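Local coordinates for protein putative adenosine kinase (Schistosoma mansoni, PDB 3VAS) that probably catalyses, as an adenosine kinase of the ribokinase (pfkB) family, the ATP-dependent phosphorylation of adenosine to AMP, and is seen here with adenosine bound, at residues Y182-F187 with L197-H202; S234-G239 with A324-D329; F212-P217 with K225-M230. All coordinates share one frame; numbering follows the deposited sequence.

In the fold
Along the chain contact 1 (182-187 with 197-202) comes first, contact 3 (212-217 with 225-230) follows, and contact 2 (234-239 with 324-329) closes last. Their strands, 181-185, 209-213 and 236-240, lie side by side and parallel in the large sheet typical of the ribokinase fold, with contact 3's strand in the middle. Centres are about 10 Å apart for contacts 1 and 3, 14 Å for contacts 2 and 3, and 13 Å for contacts 1 and 2. Helices 189-205 and 224-231 pack on one face of these strands, helix 318-330 on the opposite face. Phe187, just past the end of strand 181-185, lies against the bound adenosine, which ties this layered core to the nucleoside pocket.

Contact 1 (Y182-F187 with L197-H202); sequences YYIAGF and LKIAKH. With ADN (adenosine), chain C.
Strand 182-185 and helix 197-202 run nearly antiparallel, their axes 10.3 Å apart at closest approach and their directions at 148°; the nearest CA atoms are those of Tyr182 and Ala200. The Tyr182 side chain reaches across to the helix. Its CG sits beside the backbone N and anti to the carbonyl carbon (chi1 -51°), which turns one face of the ring to Ile199. The CG2 methyl of Ile199 covers that face in a CH-pi contact, 4.0 Å from the ring centroid and 20° off the normal, somewhat toward the CD1 and CE1 rim. The same methyl meets Ile184 CD1 more loosely, at 4.4 Å, so one branch of Ile199 serves both strand residues that face the helix.

At the far end of the tyrosine, OH comes to the edge of the His202 imidazole, near its plane and 3.0 Å from His202 CD2. The two side chains cross at about a right angle. The buried hydroxyl is hydrogen-bonded to Val176 O and Lys208 NZ, so two hydrogen bonds hold the phenol oxygen; Lys208 NZ is also hydrogen-bonded to His202 NE2.

Beyond the strand, Phe187 lays one ring face against the adenine of adenosine, with Phe187 CG 3.3 Å from ADN N1. The contact lies within the beta-alpha-beta unit formed by strand 181-185, helix 189-205 and strand 209-213. Phe28 and Met30 of strand 27-40 pack against Ile199 from one neighbouring strand, Phe210 of strand 209-213 touches Tyr182, Ile184 and Ala200, and helix 170-178 reaches Ile199 and His202 through Val176.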
loop_
_atom_site.group_PDB
_atom_site.type_symbol
_atom_site.label_atom_id
_atom_site.label_comp_id
_atom_site.label_asym_id
_atom_site.label_seq_id
_atom_site.Cartn_x
_atom_site.Cartn_y
_atom_site.Cartn_z
ATOM N N TYR A 182 -1.559 -8.101 10.115
ATOM C CA TYR A 182 -0.653 -7.955 8.980
ATOM C C TYR A 182 -1.210 -7.000 7.933
ATOM O O TYR A 182 -2.418 -6.961 7.686
ATOM C CB TYR A 182 -0.357 -9.310 8.337
ATOM C CG TYR A 182 0.093 -10.361 9.323
ATOM C CD1 TYR A 182 1.413 -10.419 9.749
ATOM C CD2 TYR A 182 -0.801 -11.287 9.833
ATOM C CE1 TYR A 182 1.828 -11.376 10.655
ATOM C CE2 TYR A 182 -0.397 -12.244 10.742
ATOM C CZ TYR A 182 0.919 -12.286 11.148
ATOM O OH TYR A 182 1.326 -13.241 12.052
ATOM N N TYR A 183 -0.323 -6.215 7.336
ATOM C CA TYR A 183 -0.671 -5.424 6.170
ATOM C C TYR A 183 0.340 -5.684 5.062
ATOM O O TYR A 183 1.525 -5.389 5.222
ATOM C CB TYR A 183 -0.709 -3.926 6.490
ATOM C CG TYR A 183 -1.127 -3.090 5.298
ATOM C CD1 TYR A 183 -2.475 -2.912 4.984
ATOM C CD2 TYR A 183 -0.180 -2.500 4.467
ATOM C CE1 TYR A 183 -2.866 -2.159 3.884
ATOM C CE2 TYR A 183 -0.559 -1.750 3.363
ATOM C CZ TYR A 183 -1.901 -1.580 3.078
ATOM O OH TYR A 183 -2.274 -0.825 1.988
ATOM N N ILE A 184 -0.122 -6.250 3.952
ATOM C CA ILE A 184 0.719 -6.399 2.770
ATOM C C ILE A 184 -0.019 -5.920 1.520
ATOM O O ILE A 184 -1.127 -6.376 1.223
ATOM C CB ILE A 184 1.172 -7.857 2.548
ATOM C CG1 ILE A 184 1.727 -8.472 3.836
ATOM C CG2 ILE A 184 2.220 -7.924 1.441
ATOM C CD1 ILE A 184 2.118 -9.931 3.684
ATOM N N ALA A 185 0.596 -4.989 0.797
ATOM C CA ALA A 185 0.028 -4.484 -0.450
ATOM C C ALA A 185 0.179 -5.502 -1.578
ATOM O O ALA A 185 1.089 -6.337 -1.560
ATOM C CB ALA A 185 0.683 -3.162 -0.842
ATOM N N GLY A 186 -0.717 -5.419 -2.558
ATOM C CA GLY A 186 -0.670 -6.292 -3.715
ATOM C C GLY A 186 0.639 -6.188 -4.474
ATOM O O GLY A 186 1.051 -7.139 -5.134
ATOM N N PHE A 187 1.289 -5.030 -4.373
ATOM C CA PHE A 187 2.564 -4.772 -5.037
ATOM C C PHE A 187 3.628 -5.831 -4.756
ATOM O O PHE A 187 4.547 -6.020 -5.554
ATOM C CB PHE A 187 3.113 -3.411 -4.609
ATOM C CG PHE A 187 2.415 -2.237 -5.243
ATOM C CD1 PHE A 187 1.992 -1.168 -4.467
ATOM C CD2 PHE A 187 2.212 -2.185 -6.613
ATOM C CE1 PHE A 187 1.359 -0.081 -5.043
ATOM C CE2 PHE A 187 1.581 -1.099 -7.192
ATOM C CZ PHE A 187 1.156 -0.047 -6.405
ATOM N N LEU A 197 2.573 -15.193 0.736
ATOM C CA LEU A 197 1.673 -16.343 0.808
ATOM C C LEU A 197 1.889 -17.116 2.106
ATOM O O LEU A 197 0.932 -17.535 2.758
ATOM C CB LEU A 197 1.873 -17.272 -0.395
ATOM C CG LEU A 197 0.893 -18.445 -0.485
ATOM C CD1 LEU A 197 -0.547 -17.949 -0.441
ATOM C CD2 LEU A 197 1.131 -19.268 -1.743
ATOM N N LYS A 198 3.153 -17.304 2.474
ATOM C CA LYS A 198 3.486 -17.998 3.708
ATOM C C LYS A 198 2.918 -17.258 4.919
ATOM O O LYS A 198 2.328 -17.874 5.804
ATOM C CB LYS A 198 5.000 -18.161 3.862
ATOM C CG LYS A 198 5.378 -19.287 4.813
ATOM C CD LYS A 198 6.704 -19.040 5.518
ATOM C CE LYS A 198 6.931 -20.095 6.604
ATOM N NZ LYS A 198 8.023 -19.734 7.551
ATOM N N ILE A 199 3.093 -15.940 4.953
ATOM C CA ILE A 199 2.577 -15.140 6.060
ATOM C C ILE A 199 1.048 -15.171 6.096
ATOM O O ILE A 199 0.451 -15.266 7.164
ATOM C CB ILE A 199 3.082 -13.684 6.001
ATOM C CG1 ILE A 199 4.586 -13.642 6.277
ATOM C CG2 ILE A 199 2.344 -12.812 7.013
ATOM C CD1 ILE A 199 5.199 -12.265 6.141
ATOM N N ALA A 200 0.422 -15.113 4.923
ATOM C CA ALA A 200 -1.033 -15.168 4.826
ATOM C C ALA A 200 -1.600 -16.473 5.394
ATOM O O ALA A 200 -2.603 -16.465 6.106
ATOM C CB ALA A 200 -1.482 -14.971 3.383
ATOM N N LYS A 201 -0.955 -17.591 5.075
ATOM C CA LYS A 201 -1.366 -18.885 5.612
ATOM C C LYS A 201 -1.185 -18.946 7.128
ATOM O O LYS A 201 -2.026 -19.505 7.833
ATOM C CB LYS A 201 -0.601 -20.027 4.942
ATOM C CG LYS A 201 -0.934 -20.200 3.476
ATOM C CD LYS A 201 -0.085 -21.273 2.833
ATOM C CE LYS A 201 -0.432 -21.418 1.363
ATOM N NZ LYS A 201 0.528 -22.313 0.666
ATOM N N HIS A 202 -0.087 -18.379 7.620
ATOM C CA HIS A 202 0.155 -18.314 9.058
ATOM C C HIS A 202 -0.956 -17.535 9.759
ATOM O O HIS A 202 -1.445 -17.949 10.810
ATOM C CB HIS A 202 1.515 -17.678 9.355
ATOM C CG HIS A 202 1.717 -17.337 10.799
ATOM N ND1 HIS A 202 2.228 -18.234 11.713
ATOM C CD2 HIS A 202 1.468 -16.198 11.488
ATOM C CE1 HIS A 202 2.288 -17.661 12.903
ATOM N NE2 HIS A 202 1.833 -16.425 12.793
HETATM O "O5'" ADN C . 0.720 4.956 -3.163
HETATM C "C5'" ADN C . 1.829 5.744 -3.592
HETATM C "C4'" ADN C . 3.138 5.050 -3.305
HETATM O "O4'" ADN C . 3.217 3.832 -4.061
HETATM C "C3'" ADN C . 4.412 5.831 -3.648
HETATM O "O3'" ADN C . 5.044 6.269 -2.444
HETATM C "C2'" ADN C . 5.317 4.794 -4.350
HETATM O "O2'" ADN C . 6.629 4.713 -3.836
HETATM C "C1'" ADN C . 4.564 3.478 -4.146
HETATM N N9 ADN C . 4.748 2.499 -5.218
HETATM C C8 ADN C . 4.704 2.727 -6.517
HETATM N N7 ADN C . 4.979 1.451 -7.198
HETATM C C5 ADN C . 5.194 0.454 -6.199
HETATM C C6 ADN C . 5.490 -0.903 -6.283
HETATM N N6 ADN C . 5.630 -1.529 -7.570
HETATM N N1 ADN C . 5.656 -1.645 -5.120
HETATM C C2 ADN C . 5.523 -1.053 -3.890
HETATM N N3 ADN C . 5.228 0.283 -3.806
HETATM C C4 ADN C . 5.068 1.034 -4.998
#

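Contact 2 (S234-G239 with A324-D329); sequences SNIVFG and AGFIAD
In the alpha/beta core of the ribokinase fold, strand 236-239 packs against helix 324-329, a pairing between parts far apart in sequence. Phe238 and Ile236 of the strand meet Phe326 and Ile327 of the helix. The two axes run nearly antiparallel, at 160°, and come no closer than 11.4 Å, a gap bridged by long side chains.

The aromatic pair is an offset edge-to-face stack. Phe238 turns its edge toward the face of Phe326, with centroids 5.9 Å apart and planes at 78°. The leading atom is Phe238 CZ, which lies 3.9 Å from Phe326 CD2, so the approach is to one side of the ring and not over its centre; farther back, Phe238 CE1 meets Phe326 CB. Phe326 has its CG anti to the backbone N (chi1 -177°), and this carries the ring out from the helix toward the strand. There its edge also receives the end of Ile236, with CD1 4.2 Å from Phe326 CE2. Ile327 approaches Phe238 obliquely: its CG1 is 4.0 Å from Phe238 CZ, and its CD1 lies at the same distance from Phe238 CE2. Phe238 CZ therefore points into the notch between the Phe326 ring and the CG1-CD1 arm of Ile327.

Helix 336-351 packs Leu340 and Ala343 on Phe326, while Ile91 of helix 83-95 touches Ile327. The Phe238 side chain is about 11 Å from the bound adenosine, so the contact is packing at a distance from the nucleoside. All four side chains are buried hydrocarbon, and the strand and helix are joined here by dispersion and hydrophobic burial, supplemented by the weak electrostatics of a ring edge facing a ring face, without polar pairing between them.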
loop_
_atom_site.group_PDB
_atom_site.type_symbol
_atom_site.label_atom_id
_atom_site.label_comp_id
_atom_site.label_asym_id
_atom_site.label_seq_id
_atom_site.Cartn_x
_atom_site.Cartn_y
_atom_site.Cartn_z
ATOM N N SER A 234 -7.414 -13.084 3.225
ATOM C CA SER A 234 -7.530 -11.722 3.733
ATOM C C SER A 234 -8.819 -11.506 4.513
ATOM O O SER A 234 -9.897 -11.877 4.053
ATOM C CB SER A 234 -7.452 -10.716 2.586
ATOM O OG SER A 234 -6.236 -10.852 1.876
ATOM N N ASN A 235 -8.702 -10.909 5.693
ATOM C CA ASN A 235 -9.872 -10.538 6.477
ATOM C C ASN A 235 -10.408 -9.180 6.054
ATOM O O ASN A 235 -11.600 -8.902 6.191
ATOM C CB ASN A 235 -9.533 -10.524 7.964
ATOM C CG ASN A 235 -8.888 -11.809 8.419
ATOM O OD1 ASN A 235 -7.662 -11.947 8.390
ATOM N ND2 ASN A 235 -9.710 -12.768 8.830
ATOM N N ILE A 236 -9.516 -8.334 5.544
ATOM C CA ILE A 236 -9.889 -7.003 5.072
ATOM C C ILE A 236 -9.207 -6.714 3.735
ATOM O O ILE A 236 -8.003 -6.931 3.590
ATOM C CB ILE A 236 -9.489 -5.904 6.086
ATOM C CG1 ILE A 236 -10.080 -6.197 7.469
ATOM C CG2 ILE A 236 -9.934 -4.527 5.603
ATOM C CD1 ILE A 236 -9.767 -5.132 8.504
ATOM N N VAL A 237 -9.980 -6.235 2.762
ATOM C CA VAL A 237 -9.433 -5.888 1.453
ATOM C C VAL A 237 -9.718 -4.429 1.118
ATOM O O VAL A 237 -10.866 -3.983 1.182
ATOM C CB VAL A 237 -10.009 -6.787 0.330
ATOM C CG1 VAL A 237 -9.427 -6.395 -1.022
ATOM C CG2 VAL A 237 -9.741 -8.256 0.622
ATOM N N PHE A 238 -8.664 -3.693 0.774
ATOM C CA PHE A 238 -8.778 -2.302 0.363
ATOM C C PHE A 238 -8.607 -2.198 -1.146
ATOM O O PHE A 238 -7.802 -2.922 -1.741
ATOM C CB PHE A 238 -7.683 -1.451 1.019
ATOM C CG PHE A 238 -7.785 -1.349 2.517
ATOM C CD1 PHE A 238 -8.495 -0.315 3.106
ATOM C CD2 PHE A 238 -7.146 -2.268 3.335
ATOM C CE1 PHE A 238 -8.577 -0.204 4.481
ATOM C CE2 PHE A 238 -7.221 -2.163 4.722
ATOM C CZ PHE A 238 -7.938 -1.130 5.293
ATOM N N GLY A 239 -9.339 -1.278 -1.763
ATOM C CA GLY A 239 -9.190 -1.025 -3.184
ATOM C C GLY A 239 -9.671 0.366 -3.529
ATOM O O GLY A 239 -10.306 1.026 -2.708
ATOM N N ALA A 324 -3.816 3.017 6.582
ATOM C CA ALA A 324 -3.210 3.232 7.897
ATOM C C ALA A 324 -4.218 3.788 8.901
ATOM O O ALA A 324 -4.360 3.266 10.011
ATOM C CB ALA A 324 -2.015 4.168 7.787
ATOM N N GLY A 325 -4.909 4.852 8.499
ATOM C CA GLY A 325 -5.885 5.504 9.354
ATOM C C GLY A 325 -6.991 4.553 9.771
ATOM O O GLY A 325 -7.403 4.546 10.932
ATOM N N PHE A 326 -7.465 3.735 8.836
ATOM C CA PHE A 326 -8.508 2.767 9.159
ATOM C C PHE A 326 -8.017 1.720 10.150
ATOM O O PHE A 326 -8.640 1.497 11.182
ATOM C CB PHE A 326 -9.047 2.054 7.911
ATOM C CG PHE A 326 -10.172 1.096 8.216
ATOM C CD1 PHE A 326 -11.486 1.544 8.259
ATOM C CD2 PHE A 326 -9.913 -0.238 8.497
ATOM C CE1 PHE A 326 -12.525 0.673 8.565
ATOM C CE2 PHE A 326 -10.942 -1.115 8.800
ATOM C CZ PHE A 326 -12.254 -0.657 8.834
ATOM N N ILE A 327 -6.909 1.068 9.813
ATOM C CA ILE A 327 -6.399 -0.047 10.603
ATOM C C ILE A 327 -6.013 0.357 12.025
ATOM O O ILE A 327 -6.363 -0.335 12.981
ATOM C CB ILE A 327 -5.213 -0.724 9.896
ATOM C CG1 ILE A 327 -5.686 -1.365 8.585
ATOM C CG2 ILE A 327 -4.564 -1.769 10.799
ATOM C CD1 ILE A 327 -4.554 -1.806 7.685
ATOM N N ALA A 328 -5.312 1.483 12.155
ATOM C CA ALA A 328 -4.852 1.966 13.456
ATOM C C ALA A 328 -6.003 2.104 14.440
ATOM O O ALA A 328 -5.851 1.815 15.627
ATOM C CB ALA A 328 -4.118 3.300 13.313
ATOM N N ASP A 329 -7.153 2.547 13.939
ATOM C CA ASP A 329 -8.333 2.720 14.784
ATOM C C ASP A 329 -9.085 1.409 14.963
ATOM O O ASP A 329 -9.488 1.067 16.072
ATOM C CB ASP A 329 -9.259 3.803 14.223
ATOM C CG ASP A 329 -9.058 5.149 14.903
ATOM O OD1 ASP A 329 -7.913 5.456 15.296
ATOM O OD2 ASP A 329 -10.046 5.900 15.057
#

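Contact 3 (F212-P217 with K225-M230); sequences FNLSAP and KEVDEM
Met230 CB lies over one face of the Phe212 ring, displaced toward its rim, 3.8 Å from its centroid and 14° off the normal, and this CH-pi contact is the tight part of the interface. Phe212 CZ is the nearest ring atom to that methylene, at 3.7 Å. The ring gets there because its CG stands anti to the backbone N (chi1 -179°), projecting it from the strand to meet the helix, and the two side chains cross at about a right angle. Met230 CG follows along the rim near CE1, after which the chain bends at both later torsions.

One turn earlier, Val227 presents CG1 to two residues: it is 3.8 Å from Leu214 CD2 and 4.1 Å from Phe212 CE2. The branched end of Leu214 thus fills in beside the valine where the strand has already given way to loop.

That loop begins with an Asx turn. Asn213 OD1 accepts the backbone N-H of Ser215 at 2.9 Å on a lone pair in the carbonyl plane, although the bond is bent (N-H...O 144°). The turn follows the end of strand 209-213, a central parallel strand of the ribokinase-type sheet; Ser215 and Ala216 touch Phe187 of the adenosine pocket.

The helix side away from the strand is looser and more open to solvent. Lys225 is exposed, and two of the partly exposed acids find partners elsewhere: Asp228 reaches Tyr247 and His251, while Glu229 bonds to Tyr193 OH. On the buried side, Tyr193 and Met196 of helix 189-205 touch Met230.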
loop_
_atom_site.group_PDB
_atom_site.type_symbol
_atom_site.label_atom_id
_atom_site.label_comp_id
_atom_site.label_asym_id
_atom_site.label_seq_id
_atom_site.Cartn_x
_atom_site.Cartn_y
_atom_site.Cartn_z
ATOM N N PHE A 212 -5.167 -6.654 3.073
ATOM C CA PHE A 212 -4.611 -6.738 1.730
ATOM C C PHE A 212 -5.092 -5.572 0.876
ATOM O O PHE A 212 -6.264 -5.199 0.927
ATOM C CB PHE A 212 -5.017 -8.075 1.100
ATOM C CG PHE A 212 -4.481 -8.290 -0.293
ATOM C CD1 PHE A 212 -3.116 -8.400 -0.519
ATOM C CD2 PHE A 212 -5.345 -8.409 -1.369
ATOM C CE1 PHE A 212 -2.622 -8.604 -1.799
ATOM C CE2 PHE A 212 -4.861 -8.612 -2.656
ATOM C CZ PHE A 212 -3.496 -8.710 -2.871
ATOM N N ASN A 213 -4.183 -4.989 0.101
ATOM C CA ASN A 213 -4.536 -3.886 -0.790
ATOM C C ASN A 213 -4.414 -4.304 -2.260
ATOM O O ASN A 213 -3.399 -4.878 -2.660
ATOM C CB ASN A 213 -3.648 -2.668 -0.501
ATOM C CG ASN A 213 -4.287 -1.351 -0.944
ATOM O OD1 ASN A 213 -4.637 -1.173 -2.113
ATOM N ND2 ASN A 213 -4.446 -0.426 0.001
ATOM N N LEU A 214 -5.443 -4.027 -3.057
ATOM C CA LEU A 214 -5.397 -4.337 -4.491
ATOM C C LEU A 214 -4.280 -3.551 -5.197
ATOM O O LEU A 214 -3.740 -3.993 -6.214
ATOM C CB LEU A 214 -6.756 -4.079 -5.163
ATOM C CG LEU A 214 -7.975 -4.883 -4.682
ATOM C CD1 LEU A 214 -9.243 -4.491 -5.443
ATOM C CD2 LEU A 214 -7.725 -6.384 -4.795
ATOM N N SER A 215 -3.962 -2.378 -4.654
ATOM C CA SER A 215 -2.761 -1.613 -5.016
ATOM C C SER A 215 -2.730 -0.939 -6.398
ATOM O O SER A 215 -2.410 0.245 -6.492
ATOM C CB SER A 215 -1.492 -2.441 -4.790
ATOM O OG SER A 215 -1.366 -2.787 -3.423
ATOM N N ALA A 216 -3.044 -1.687 -7.455
ATOM C CA ALA A 216 -2.979 -1.166 -8.823
ATOM C C ALA A 216 -3.730 -2.069 -9.809
ATOM O O ALA A 216 -3.751 -3.290 -9.643
ATOM C CB ALA A 216 -1.526 -1.010 -9.262
ATOM N N PRO A 217 -4.335 -1.470 -10.846
ATOM C CA PRO A 217 -5.096 -2.246 -11.836
ATOM C C PRO A 217 -4.296 -3.368 -12.511
ATOM O O PRO A 217 -4.861 -4.435 -12.737
ATOM C CB PRO A 217 -5.513 -1.186 -12.865
ATOM C CG PRO A 217 -5.549 0.084 -12.085
ATOM C CD PRO A 217 -4.391 -0.024 -11.125
ATOM N N LYS A 225 -4.507 -14.599 -10.606
ATOM C CA LYS A 225 -4.376 -15.788 -9.759
ATOM C C LYS A 225 -3.872 -15.417 -8.369
ATOM O O LYS A 225 -4.447 -15.833 -7.367
ATOM C CB LYS A 225 -3.453 -16.830 -10.426
ATOM C CG LYS A 225 -3.172 -18.115 -9.623
ATOM C CD LYS A 225 -1.971 -17.958 -8.668
ATOM C CE LYS A 225 -1.014 -19.146 -8.713
ATOM N NZ LYS A 225 0.017 -19.004 -9.772
ATOM N N GLU A 226 -2.798 -14.631 -8.315
ATOM C CA GLU A 226 -2.197 -14.236 -7.039
ATOM C C GLU A 226 -3.111 -13.323 -6.211
ATOM O O GLU A 226 -3.176 -13.449 -4.984
ATOM C CB GLU A 226 -0.839 -13.555 -7.251
ATOM C CG GLU A 226 0.276 -14.464 -7.790
ATOM C CD GLU A 226 0.415 -14.399 -9.307
ATOM O OE1 GLU A 226 -0.585 -14.089 -9.988
ATOM O OE2 GLU A 226 1.527 -14.646 -9.818
ATOM N N VAL A 227 -3.802 -12.396 -6.874
ATOM C CA VAL A 227 -4.713 -11.496 -6.168
ATOM C C VAL A 227 -5.845 -12.290 -5.518
ATOM O O VAL A 227 -6.160 -12.094 -4.343
ATOM C CB VAL A 227 -5.304 -10.402 -7.094
ATOM C CG1 VAL A 227 -6.402 -9.614 -6.366
ATOM C CG2 VAL A 227 -4.204 -9.462 -7.598
ATOM N N ASP A 228 -6.442 -13.201 -6.276
ATOM C CA ASP A 228 -7.557 -13.984 -5.759
ATOM C C ASP A 228 -7.110 -14.942 -4.667
ATOM O O ASP A 228 -7.855 -15.211 -3.726
ATOM C CB ASP A 228 -8.271 -14.741 -6.879
ATOM C CG ASP A 228 -9.196 -13.850 -7.684
ATOM O OD1 ASP A 228 -9.489 -12.722 -7.224
ATOM O OD2 ASP A 228 -9.634 -14.281 -8.770
ATOM N N GLU A 229 -5.894 -15.461 -4.787
ATOM C CA GLU A 229 -5.385 -16.338 -3.746
ATOM C C GLU A 229 -5.181 -15.557 -2.448
ATOM O O GLU A 229 -5.547 -16.028 -1.371
ATOM C CB GLU A 229 -4.095 -17.039 -4.169
ATOM C CG GLU A 229 -3.597 -18.021 -3.120
ATOM C CD GLU A 229 -2.555 -18.993 -3.650
ATOM O OE1 GLU A 229 -1.686 -18.581 -4.448
ATOM O OE2 GLU A 229 -2.609 -20.178 -3.260
ATOM N N MET A 230 -4.606 -14.361 -2.558
ATOM C CA MET A 230 -4.409 -13.496 -1.397
ATOM C C MET A 230 -5.736 -13.114 -0.729
ATOM O O MET A 230 -5.855 -13.160 0.494
ATOM C CB MET A 230 -3.615 -12.244 -1.776
ATOM C CG MET A 230 -2.160 -12.523 -2.143
ATOM S SD MET A 230 -1.281 -13.445 -0.865
ATOM C CE MET A 230 -1.314 -12.272 0.470
#